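Local coordinates for possible galactose mutarotase (PDB 4RNL), which probably interconverts the alpha and beta anomers of galactose or a related aldose, although its true substrate is not established, at residues R10-T15 / R21-T26; G42-T47 / A68-H73; G108-H113 / T213-P218; T175-T180 / E330-E335. All coordinates share one frame; numbering follows the deposited sequence. Where two conformers were deposited one is given.

Contact 1 (R10-T15 / R21-T26); sequences REPFGT and RVDRWT
Glu11 and Arg24 form an antiparallel hydrogen-bonded pair, with Arg24 N giving to Glu11 O at 2.8 Å and Glu11 N returning a bond to Arg24 O, and the axes of 10-15 and 21-26 run 140° apart. The two are arms of a beta hairpin at the edge of a five-stranded antiparallel sheet, and they contain a classic beta bulge. Phe13 and Gly14 both face Val22, whose O takes Phe13 N at 2.8 Å and a second, weak bond from Gly14 N. Beyond the bulge Val22 N gives to Gly14 O, one residue out of the earlier register. Arg10 and Trp25, a non-hydrogen-bonded pair, send their side chains the same way. With CG of Arg10 anti to its own N (chi1 173°), the arginine methylenes lie along the indole: CB sits over the six-membered ring of Trp25, 3.7 Å from its centroid, and Arg10 CD reaches Trp25 CZ2 at 3.4 Å. The charged end is held more loosely, Arg10 NE lying 3.9 Å from Asp23 OD2, an oxygen well out of the guanidinium plane, so only charge acts in this long salt bridge. With an alanine at Trp25, the Arg10 methylenes would probably lose their flat support and that arginine could swing away from Asp23. On the face of the sheet that carries Arg24, the guanidinium is fixed by a hydrogen bond from NH1 to Gln46 OE1, and Phe13 covers part of it. The two planes are 32° apart, with Phe13 CE1 above the rim of the group, 3.7 Å from Arg24 NH1.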
# COMPACT_ATOMS: atom_id res chain seq x y z
N ARG A 10 7.29 13.57 -16.90
CA ARG A 10 8.37 12.89 -16.19
C ARG A 10 9.59 13.80 -16.10
O ARG A 10 9.93 14.48 -17.08
CB ARG A 10 8.74 11.60 -16.93
CG ARG A 10 9.97 10.90 -16.38
CD ARG A 10 10.57 9.95 -17.42
NE ARG A 10 11.19 10.66 -18.53
CZ ARG A 10 11.52 10.08 -19.68
NH1 ARG A 10 12.07 10.80 -20.65
NH2 ARG A 10 11.30 8.79 -19.87
N GLU A 11 10.22 13.82 -14.93
CA GLU A 11 11.47 14.57 -14.76
C GLU A 11 12.41 13.78 -13.86
O GLU A 11 11.97 12.95 -13.08
CB GLU A 11 11.22 15.96 -14.17
CG GLU A 11 10.30 16.88 -15.00
CD GLU A 11 10.87 17.28 -16.36
OE1 GLU A 11 12.08 17.05 -16.60
OE2 GLU A 11 10.11 17.82 -17.19
N PRO A 12 13.73 14.02 -13.98
CA PRO A 12 14.65 13.34 -13.06
C PRO A 12 14.33 13.73 -11.62
O PRO A 12 13.94 14.88 -11.39
CB PRO A 12 16.02 13.90 -13.46
CG PRO A 12 15.86 14.30 -14.90
CD PRO A 12 14.44 14.79 -15.02
N PHE A 13 14.49 12.80 -10.68
CA PHE A 13 14.21 13.07 -9.27
C PHE A 13 15.45 12.89 -8.40
O PHE A 13 15.44 13.22 -7.21
CB PHE A 13 13.08 12.17 -8.76
CG PHE A 13 12.56 12.55 -7.39
CD1 PHE A 13 12.03 13.82 -7.17
CD2 PHE A 13 12.59 11.64 -6.34
CE1 PHE A 13 11.55 14.18 -5.91
CE2 PHE A 13 12.11 11.99 -5.07
CZ PHE A 13 11.59 13.27 -4.86
N GLY A 14 16.53 12.40 -9.00
CA GLY A 14 17.83 12.33 -8.34
C GLY A 14 18.49 10.98 -8.56
O GLY A 14 18.06 10.22 -9.42
N THR A 15 19.54 10.70 -7.80
CA THR A 15 20.21 9.40 -7.90
C THR A 15 20.33 8.75 -6.52
O THR A 15 20.56 9.44 -5.52
CB THR A 15 21.64 9.54 -8.45
OG1 THR A 15 22.40 10.39 -7.59
CG2 THR A 15 21.62 10.15 -9.84
N ARG A 21 19.77 6.20 -11.40
CA ARG A 21 18.88 7.34 -11.61
C ARG A 21 17.42 7.02 -11.30
O ARG A 21 16.94 5.93 -11.60
CB ARG A 21 19.02 7.86 -13.04
CG ARG A 21 20.34 8.57 -13.28
CD ARG A 21 20.36 9.27 -14.63
NE ARG A 21 20.72 8.35 -15.71
CZ ARG A 21 20.80 8.71 -16.99
NH1 ARG A 21 20.55 9.97 -17.34
NH2 ARG A 21 21.14 7.82 -17.91
N VAL A 22 16.74 7.97 -10.68
CA VAL A 22 15.33 7.82 -10.32
C VAL A 22 14.55 8.96 -10.99
O VAL A 22 15.00 10.10 -10.99
CB VAL A 22 15.15 7.89 -8.79
CG1 VAL A 22 13.67 7.87 -8.40
CG2 VAL A 22 15.91 6.75 -8.11
N ASP A 23 13.40 8.63 -11.58
CA ASP A 23 12.54 9.63 -12.20
C ASP A 23 11.28 9.83 -11.37
O ASP A 23 10.85 8.94 -10.65
CB ASP A 23 12.12 9.18 -13.60
CG ASP A 23 13.19 9.40 -14.64
OD1 ASP A 23 14.12 10.20 -14.40
OD2 ASP A 23 13.08 8.78 -15.72
N ARG A 24 10.69 11.03 -11.47
CA ARG A 24 9.38 11.30 -10.86
C ARG A 24 8.34 11.55 -11.94
O ARG A 24 8.53 12.41 -12.80
CB ARG A 24 9.45 12.49 -9.89
CG ARG A 24 8.10 12.78 -9.21
CD ARG A 24 8.23 13.72 -8.03
NE ARG A 24 8.65 15.06 -8.42
CZ ARG A 24 8.69 16.11 -7.60
NH1 ARG A 24 8.33 15.96 -6.33
NH2 ARG A 24 9.08 17.30 -8.04
N TRP A 25 7.25 10.79 -11.91
CA TRP A 25 6.18 10.96 -12.88
C TRP A 25 5.04 11.72 -12.24
O TRP A 25 4.63 11.41 -11.11
CB TRP A 25 5.69 9.59 -13.36
CG TRP A 25 6.68 8.90 -14.26
CD1 TRP A 25 7.83 8.26 -13.88
CD2 TRP A 25 6.59 8.77 -15.68
NE1 TRP A 25 8.47 7.75 -14.99
CE2 TRP A 25 7.73 8.05 -16.11
CE3 TRP A 25 5.67 9.20 -16.64
CZ2 TRP A 25 7.97 7.75 -17.45
CZ3 TRP A 25 5.90 8.90 -17.97
CH2 TRP A 25 7.04 8.18 -18.37
N THR A 26 4.54 12.74 -12.93
CA THR A 26 3.45 13.56 -12.40
C THR A 26 2.19 13.32 -13.20
O THR A 26 2.19 13.46 -14.43
CB THR A 26 3.79 15.05 -12.44
OG1 THR A 26 4.93 15.31 -11.62
CG2 THR A 26 2.62 15.87 -11.91

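Contact 2 (G42-T47 / A68-H73). With PO4 (phosphate ion), chain H.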
# COMPACT_ATOMS: atom_id res chain seq x y z
N GLY A 42 11.03 2.22 -5.95
CA GLY A 42 10.07 1.57 -5.07
C GLY A 42 8.62 1.84 -5.42
O GLY A 42 7.73 1.63 -4.59
N GLY A 43 8.38 2.30 -6.65
CA GLY A 43 7.03 2.62 -7.11
C GLY A 43 6.33 3.58 -6.17
O GLY A 43 5.10 3.58 -6.05
N ILE A 44 7.12 4.41 -5.51
CA ILE A 44 6.62 5.21 -4.40
C ILE A 44 5.64 6.29 -4.85
O ILE A 44 5.92 7.07 -5.76
CB ILE A 44 7.79 5.85 -3.62
CG1 ILE A 44 8.47 4.80 -2.73
CG2 ILE A 44 7.30 6.99 -2.74
CD1 ILE A 44 9.91 5.16 -2.36
N VAL A 45 4.47 6.33 -4.22
CA VAL A 45 3.56 7.45 -4.42
C VAL A 45 4.06 8.56 -3.49
O VAL A 45 3.86 8.52 -2.27
CB VAL A 45 2.11 7.06 -4.08
CG1 VAL A 45 1.18 8.26 -4.21
CG2 VAL A 45 1.64 5.92 -4.99
N GLN A 46 4.74 9.54 -4.08
CA GLN A 46 5.41 10.58 -3.30
C GLN A 46 4.42 11.61 -2.78
O GLN A 46 4.52 12.05 -1.62
CB GLN A 46 6.47 11.29 -4.13
CG GLN A 46 7.38 12.15 -3.28
CD GLN A 46 7.54 13.53 -3.86
OE1 GLN A 46 7.13 13.79 -4.99
NE2 GLN A 46 8.12 14.44 -3.08
N THR A 47 3.48 12.01 -3.62
CA THR A 47 2.46 12.97 -3.20
C THR A 47 1.09 12.68 -3.83
O THR A 47 0.99 12.15 -4.93
CB THR A 47 2.85 14.44 -3.51
OG1 THR A 47 3.25 14.54 -4.88
CG2 THR A 47 3.97 14.94 -2.61
N ALA A 68 16.71 11.44 -1.14
CA ALA A 68 17.65 11.03 -0.10
C ALA A 68 16.94 10.57 1.17
O ALA A 68 17.38 9.61 1.82
CB ALA A 68 18.62 12.15 0.22
N SER A 69 15.84 11.23 1.51
CA SER A 69 15.07 10.88 2.70
C SER A 69 14.44 9.50 2.55
O SER A 69 14.42 8.71 3.50
CB SER A 69 13.99 11.94 2.98
OG SER A 69 14.55 13.15 3.48
N TYR A 70 13.91 9.20 1.36
CA TYR A 70 13.34 7.88 1.09
C TYR A 70 14.41 6.79 1.14
O TYR A 70 14.17 5.69 1.64
CB TYR A 70 12.65 7.83 -0.27
CG TYR A 70 11.29 8.48 -0.31
CD1 TYR A 70 10.17 7.83 0.17
CD2 TYR A 70 11.13 9.75 -0.85
CE1 TYR A 70 8.92 8.43 0.13
CE2 TYR A 70 9.90 10.36 -0.90
CZ TYR A 70 8.79 9.70 -0.41
OH TYR A 70 7.55 10.31 -0.46
N ALA A 71 15.57 7.10 0.58
CA ALA A 71 16.70 6.17 0.58
C ALA A 71 17.16 5.86 2.01
O ALA A 71 17.50 4.72 2.33
CB ALA A 71 17.84 6.75 -0.22
N ALA A 72 17.17 6.88 2.86
CA ALA A 72 17.69 6.76 4.22
C ALA A 72 16.64 6.27 5.22
O ALA A 72 16.98 5.72 6.26
CB ALA A 72 18.27 8.09 4.70
N HIS A 73 15.37 6.48 4.90
CA HIS A 73 14.30 6.13 5.82
C HIS A 73 13.21 5.28 5.17
O HIS A 73 12.04 5.66 5.15
CB HIS A 73 13.71 7.39 6.47
CG HIS A 73 14.74 8.25 7.13
ND1 HIS A 73 15.28 7.94 8.36
CD2 HIS A 73 15.35 9.39 6.72
CE1 HIS A 73 16.17 8.86 8.69
NE2 HIS A 73 16.23 9.75 7.71
P PO4 H . 14.13 4.54 9.42
O1 PO4 H . 14.29 3.72 10.68
O2 PO4 H . 12.77 5.19 9.42
O3 PO4 H . 15.20 5.61 9.41
O4 PO4 H . 14.28 3.65 8.21
O HOH W 1 5.45 8.94 0.13
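Apolar packing between Ile44 and Tyr70 makes up most of the contact. Both arms of the isoleucine meet the same side of the phenol: Ile44 CG2, anti to the backbone N, touches Tyr70 CE1 obliquely at 3.6 Å, and Ile44 CD1 comes to Tyr70 CD1 at 3.7 Å. Gln46 adds its aliphatic part, with CG 3.4 Å from Tyr70 OH, and the side chains cross at about a right angle, the amide plane turned 73° from the ring. The amide itself is used elsewhere: Gln46 NE2 gives to Phe64 O and Gln46 OE1 accepts from Arg24 NH1, a pair of bonds that fixes which way round the amide sits. The setting is a beta sandwich of the galactose mutarotase type, in which helix 67-72, the one helix of this chain, packs through Tyr70 on the start of strand 45-51. That strand opens with a classic beta bulge, Gln46 and Thr47 both facing Arg37. Polar contacts across the interface run through water. A water in the plane of the Tyr70 ring accepts from Tyr70 OH at 2.6 Å and donates to Val45 O at 2.9 Å. The hydroxyl also receives Phe64 N, and the rings of Tyr70 and Phe64 meet edge-to-face, so this buried phenol is tied at its oxygen and packed along its ring. A separate hydrogen bond lies just past the helix end, where His73 ND1 donates, at the edge of its ring, to phosphate O3 at 2.6 Å (N-H...O angle 153°); this ion, probably from the crystallisation liquor, also takes Gly75 N.

Contact 3 (G108-H113 / T213-P218); sequences GRHSLH and TGIPVP
His110 offers one face of its imidazole to Ile215, and the two side chains approach from opposite directions. Ile215 CG1 stands 3.6 Å from the ring centroid of His110, 26° off the normal, displaced toward the rim that carries NE2; the distance from Ile215 CG1 to His110 NE2 is 3.3 Å. The terminal methyl follows it over the ring, Ile215 CD1 lying 3.8 Å from His110 CD2. This is a CH-pi contact made with the longer arm of the isoleucine. Thr213 works at the edge instead: its OG1 is near the ring plane and shares a hydrogen bond of 2.9 Å with His110 NE2. A chi1 of 59° puts OG1 of Thr213 between its own backbone N and carbonyl carbon, turned to meet the imidazole. At the other nitrogen, His110 ND1 is bonded to Gly91 N, so the ring is held at both nitrogens and its rotation about CB-CG is largely fixed. Asp211 OD1 in turn accepts from the backbone N of both Thr213 and Ile215, shaping the turn that presents them. The segment 108-113 continues to His113, which hydrogen-bonds through NE2 to a glycerol that probably came from the crystallisation liquor. A histidine holding a small polyol is consistent with the sugar pocket of a mutarotase, and the His110 contact ties the loop entering strand 111-112 to the loop between strands 206-208 and 222-223 of that fold.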
# COMPACT_ATOMS: atom_id res chain seq x y z
N GLY A 108 12.48 -9.08 13.35
CA GLY A 108 12.70 -10.08 14.38
C GLY A 108 12.95 -11.42 13.69
O GLY A 108 13.84 -11.52 12.84
N ARG A 109 12.16 -12.43 14.03
CA ARG A 109 12.35 -13.75 13.45
C ARG A 109 11.66 -13.88 12.10
O ARG A 109 11.88 -14.86 11.39
CB ARG A 109 11.82 -14.83 14.40
CG ARG A 109 12.68 -15.05 15.63
CD ARG A 109 12.01 -16.00 16.60
NE ARG A 109 12.08 -15.49 17.97
CZ ARG A 109 12.69 -16.10 18.98
NH1 ARG A 109 13.28 -17.27 18.79
NH2 ARG A 109 12.70 -15.54 20.18
N HIS A 110 10.85 -12.89 11.76
CA HIS A 110 9.96 -12.99 10.61
C HIS A 110 10.49 -12.25 9.39
O HIS A 110 11.38 -11.41 9.50
CB HIS A 110 8.57 -12.43 10.96
CG HIS A 110 8.01 -12.96 12.24
ND1 HIS A 110 7.99 -14.31 12.53
CD2 HIS A 110 7.43 -12.34 13.29
CE1 HIS A 110 7.44 -14.49 13.72
NE2 HIS A 110 7.10 -13.31 14.20
N SER A 111 9.92 -12.57 8.23
CA SER A 111 10.14 -11.78 7.03
C SER A 111 9.01 -10.78 6.86
O SER A 111 7.83 -11.13 7.01
CB SER A 111 10.19 -12.71 5.81
OG SER A 111 9.97 -11.98 4.62
N LEU A 112 9.35 -9.52 6.55
CA LEU A 112 8.35 -8.46 6.39
C LEU A 112 8.51 -7.77 5.05
O LEU A 112 9.63 -7.39 4.67
CB LEU A 112 8.48 -7.42 7.50
CG LEU A 112 7.66 -6.13 7.36
CD1 LEU A 112 6.17 -6.39 7.51
CD2 LEU A 112 8.13 -5.10 8.38
N HIS A 113 7.40 -7.61 4.33
CA HIS A 113 7.33 -6.77 3.13
C HIS A 113 8.37 -7.13 2.08
O HIS A 113 8.92 -6.26 1.40
CB HIS A 113 7.46 -5.28 3.51
CG HIS A 113 6.28 -4.73 4.25
ND1 HIS A 113 5.01 -5.24 4.13
CD2 HIS A 113 6.18 -3.68 5.11
CE1 HIS A 113 4.18 -4.55 4.90
NE2 HIS A 113 4.86 -3.59 5.50
N THR A 213 3.95 -10.29 17.79
CA THR A 213 4.86 -9.98 16.68
C THR A 213 4.15 -9.87 15.33
O THR A 213 4.80 -9.77 14.28
CB THR A 213 6.04 -10.98 16.59
OG1 THR A 213 5.54 -12.31 16.41
CG2 THR A 213 6.88 -10.93 17.85
N GLY A 214 2.82 -9.88 15.35
CA GLY A 214 2.04 -9.66 14.15
C GLY A 214 1.73 -10.91 13.34
O GLY A 214 1.32 -10.83 12.19
N ILE A 215 1.91 -12.08 13.94
CA ILE A 215 1.56 -13.32 13.26
C ILE A 215 0.17 -13.74 13.68
O ILE A 215 -0.11 -13.84 14.88
CB ILE A 215 2.55 -14.46 13.57
CG1 ILE A 215 3.99 -14.04 13.22
CG2 ILE A 215 2.14 -15.73 12.86
CD1 ILE A 215 4.19 -13.53 11.80
N PRO A 216 -0.72 -13.99 12.70
CA PRO A 216 -2.08 -14.42 13.04
C PRO A 216 -2.08 -15.67 13.92
O PRO A 216 -1.35 -16.63 13.68
CB PRO A 216 -2.69 -14.74 11.67
CG PRO A 216 -1.93 -13.82 10.72
CD PRO A 216 -0.53 -13.85 11.25
N VAL A 217 -2.90 -15.64 14.97
CA VAL A 217 -3.06 -16.79 15.83
C VAL A 217 -3.85 -17.85 15.08
O VAL A 217 -4.55 -17.54 14.12
CB VAL A 217 -3.76 -16.41 17.15
CG1 VAL A 217 -2.96 -15.34 17.88
CG2 VAL A 217 -5.18 -15.92 16.89
N PRO A 218 -3.72 -19.12 15.50
CA PRO A 218 -4.51 -20.19 14.87
C PRO A 218 -5.99 -19.86 14.95
O PRO A 218 -6.45 -19.26 15.92
CB PRO A 218 -4.20 -21.40 15.76
CG PRO A 218 -2.83 -21.14 16.28
CD PRO A 218 -2.79 -19.65 16.52

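Contact 4 (T175-T180 / E330-E335); sequences TVVNLT and ESYRSE
Val177 and Leu179 run the same way as Tyr332 and Ser334, with CA atoms 8.0 Å apart for Val177 and Tyr332, too far for backbone pairing, so side chains bridge the gap. This is layer packing in the beta sandwich of the mutarotase fold: strand 332-342 lies within the nine-stranded antiparallel sheet, and 175-180 leads into strand 180-185 of the seven-stranded one. Tyr332 does the bridging. Its CG is anti to the backbone N (chi1 170°), which carries the phenol across to the other segment. Val177 CG1 sits over one ring face, close to its centre, 3.9 Å from the Tyr332 centroid, in a CH-pi contact, and Leu179 CD1 comes obliquely to Tyr332 CE2 at the same distance of 3.9 Å. The hydroxyl is the polar centre: Leu179 N gives to Tyr332 OH at 3.0 Å in a nearly straight bond (169°). A phenylalanine at Tyr332 would probably keep much of the packing but leave the buried N-H of Leu179 without its acceptor and the nearby water without its donor. Leu179 and Val177 are in turn backed by Val152 and Leu150 of strand 150-159, and Asn178 OD1 also receives His311 N. The water in question lies in the plane of the Tyr332 ring, accepting from Tyr332 OH at 2.5 Å and donating to Asn178 OD1 at 3.0 Å.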
# COMPACT_ATOMS: atom_id res chain seq x y z
N THR A 175 5.42 -19.78 -7.02
CA THR A 175 5.91 -18.80 -6.07
C THR A 175 4.72 -18.28 -5.27
O THR A 175 3.59 -18.71 -5.50
CB THR A 175 6.63 -17.65 -6.79
OG1 THR A 175 7.42 -16.92 -5.84
CG2 THR A 175 5.65 -16.71 -7.50
N VAL A 176 4.97 -17.37 -4.33
CA VAL A 176 3.89 -16.66 -3.68
C VAL A 176 4.03 -15.18 -4.02
O VAL A 176 5.15 -14.68 -4.19
CB VAL A 176 3.88 -16.86 -2.15
CG1 VAL A 176 3.63 -18.33 -1.81
CG2 VAL A 176 5.20 -16.40 -1.53
N VAL A 177 2.90 -14.49 -4.15
CA VAL A 177 2.85 -13.09 -4.55
C VAL A 177 1.73 -12.40 -3.79
O VAL A 177 0.62 -12.93 -3.69
CB VAL A 177 2.57 -12.91 -6.05
CG1 VAL A 177 2.70 -11.43 -6.44
CG2 VAL A 177 3.49 -13.74 -6.89
N ASN A 178 2.01 -11.21 -3.26
CA ASN A 178 1.01 -10.41 -2.55
C ASN A 178 1.48 -8.97 -2.63
O ASN A 178 2.29 -8.53 -1.80
CB ASN A 178 0.91 -10.90 -1.10
CG ASN A 178 -0.17 -10.19 -0.29
OD1 ASN A 178 -1.19 -9.72 -0.82
ND2 ASN A 178 0.04 -10.11 1.02
N LEU A 179 1.03 -8.24 -3.64
CA LEU A 179 1.51 -6.86 -3.84
C LEU A 179 0.51 -5.84 -3.32
O LEU A 179 -0.69 -6.03 -3.46
CB LEU A 179 1.76 -6.60 -5.32
CG LEU A 179 2.60 -7.66 -6.03
CD1 LEU A 179 2.76 -7.34 -7.50
CD2 LEU A 179 3.96 -7.76 -5.37
N THR A 180 1.00 -4.76 -2.73
CA THR A 180 0.10 -3.72 -2.24
C THR A 180 0.78 -2.39 -2.38
O THR A 180 1.97 -2.32 -2.72
CB THR A 180 -0.29 -3.92 -0.76
OG1 THR A 180 -1.38 -3.04 -0.42
CG2 THR A 180 0.88 -3.64 0.17
N GLU A 330 -0.39 -18.98 -15.25
CA GLU A 330 -1.42 -18.20 -14.58
C GLU A 330 -1.10 -16.71 -14.64
O GLU A 330 0.02 -16.32 -14.98
CB GLU A 330 -1.56 -18.63 -13.12
CG GLU A 330 -1.94 -20.08 -12.94
CD GLU A 330 -2.07 -20.46 -11.48
OE1 GLU A 330 -1.43 -19.82 -10.63
OE2 GLU A 330 -2.83 -21.41 -11.18
N SER A 331 -2.09 -15.88 -14.31
CA SER A 331 -1.92 -14.43 -14.33
C SER A 331 -2.41 -13.84 -13.02
O SER A 331 -3.58 -13.98 -12.67
CB SER A 331 -2.69 -13.82 -15.51
OG SER A 331 -2.75 -12.41 -15.42
N TYR A 332 -1.51 -13.19 -12.29
CA TYR A 332 -1.86 -12.51 -11.05
C TYR A 332 -2.37 -11.13 -11.43
O TYR A 332 -1.76 -10.45 -12.25
CB TYR A 332 -0.62 -12.38 -10.15
CG TYR A 332 -0.78 -11.49 -8.93
CD1 TYR A 332 -1.24 -12.00 -7.73
CD2 TYR A 332 -0.43 -10.14 -8.97
CE1 TYR A 332 -1.38 -11.20 -6.61
CE2 TYR A 332 -0.56 -9.33 -7.86
CZ TYR A 332 -1.04 -9.86 -6.68
OH TYR A 332 -1.16 -9.06 -5.57
N ARG A 333 -3.51 -10.73 -10.86
CA ARG A 333 -4.03 -9.39 -11.08
C ARG A 333 -4.67 -8.86 -9.82
O ARG A 333 -5.50 -9.52 -9.19
CB ARG A 333 -5.05 -9.35 -12.22
CG ARG A 333 -5.59 -7.93 -12.52
CD ARG A 333 -6.74 -7.92 -13.54
NE ARG A 333 -7.06 -6.56 -13.98
CZ ARG A 333 -7.90 -5.75 -13.34
NH1 ARG A 333 -8.53 -6.16 -12.25
NH2 ARG A 333 -8.12 -4.52 -13.80
N SER A 334 -4.29 -7.65 -9.43
CA SER A 334 -4.91 -7.01 -8.29
C SER A 334 -5.20 -5.57 -8.66
O SER A 334 -4.43 -4.95 -9.39
CB SER A 334 -3.99 -7.07 -7.08
OG SER A 334 -4.63 -6.51 -5.95
N GLU A 335 -6.32 -5.03 -8.19
CA GLU A 335 -6.69 -3.67 -8.57
C GLU A 335 -7.28 -2.94 -7.39
O GLU A 335 -8.18 -3.45 -6.72
CB GLU A 335 -7.68 -3.69 -9.74
CG GLU A 335 -8.24 -2.30 -10.09
CD GLU A 335 -9.26 -2.32 -11.22
OE1 GLU A 335 -9.66 -3.42 -11.64
OE2 GLU A 335 -9.66 -1.23 -11.69
O HOH W 2 -2.36 -9.87 -3.53

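How the contacts relate
Contact 1 lies on the surface, while contacts 2 and 4 are buried and contact 3 is partly so. Contacts 1 and 2 share the five-stranded sheet and touch through the Arg24-Gln46 pair; the others have no direct touch, although the nearest atoms of contacts 3 and 4 are only about 6 Å apart. Chemistry follows place: the hairpin of contact 1 relies on backbone bonds and arginine side chains packed against aromatic rings, whereas contacts 2 and 4 each turn on a tyrosine whose hydroxyl binds a backbone N-H and a water. Contact 3, between loops, uses a histidine instead. Its segments alternate along the chain with those of contact 4.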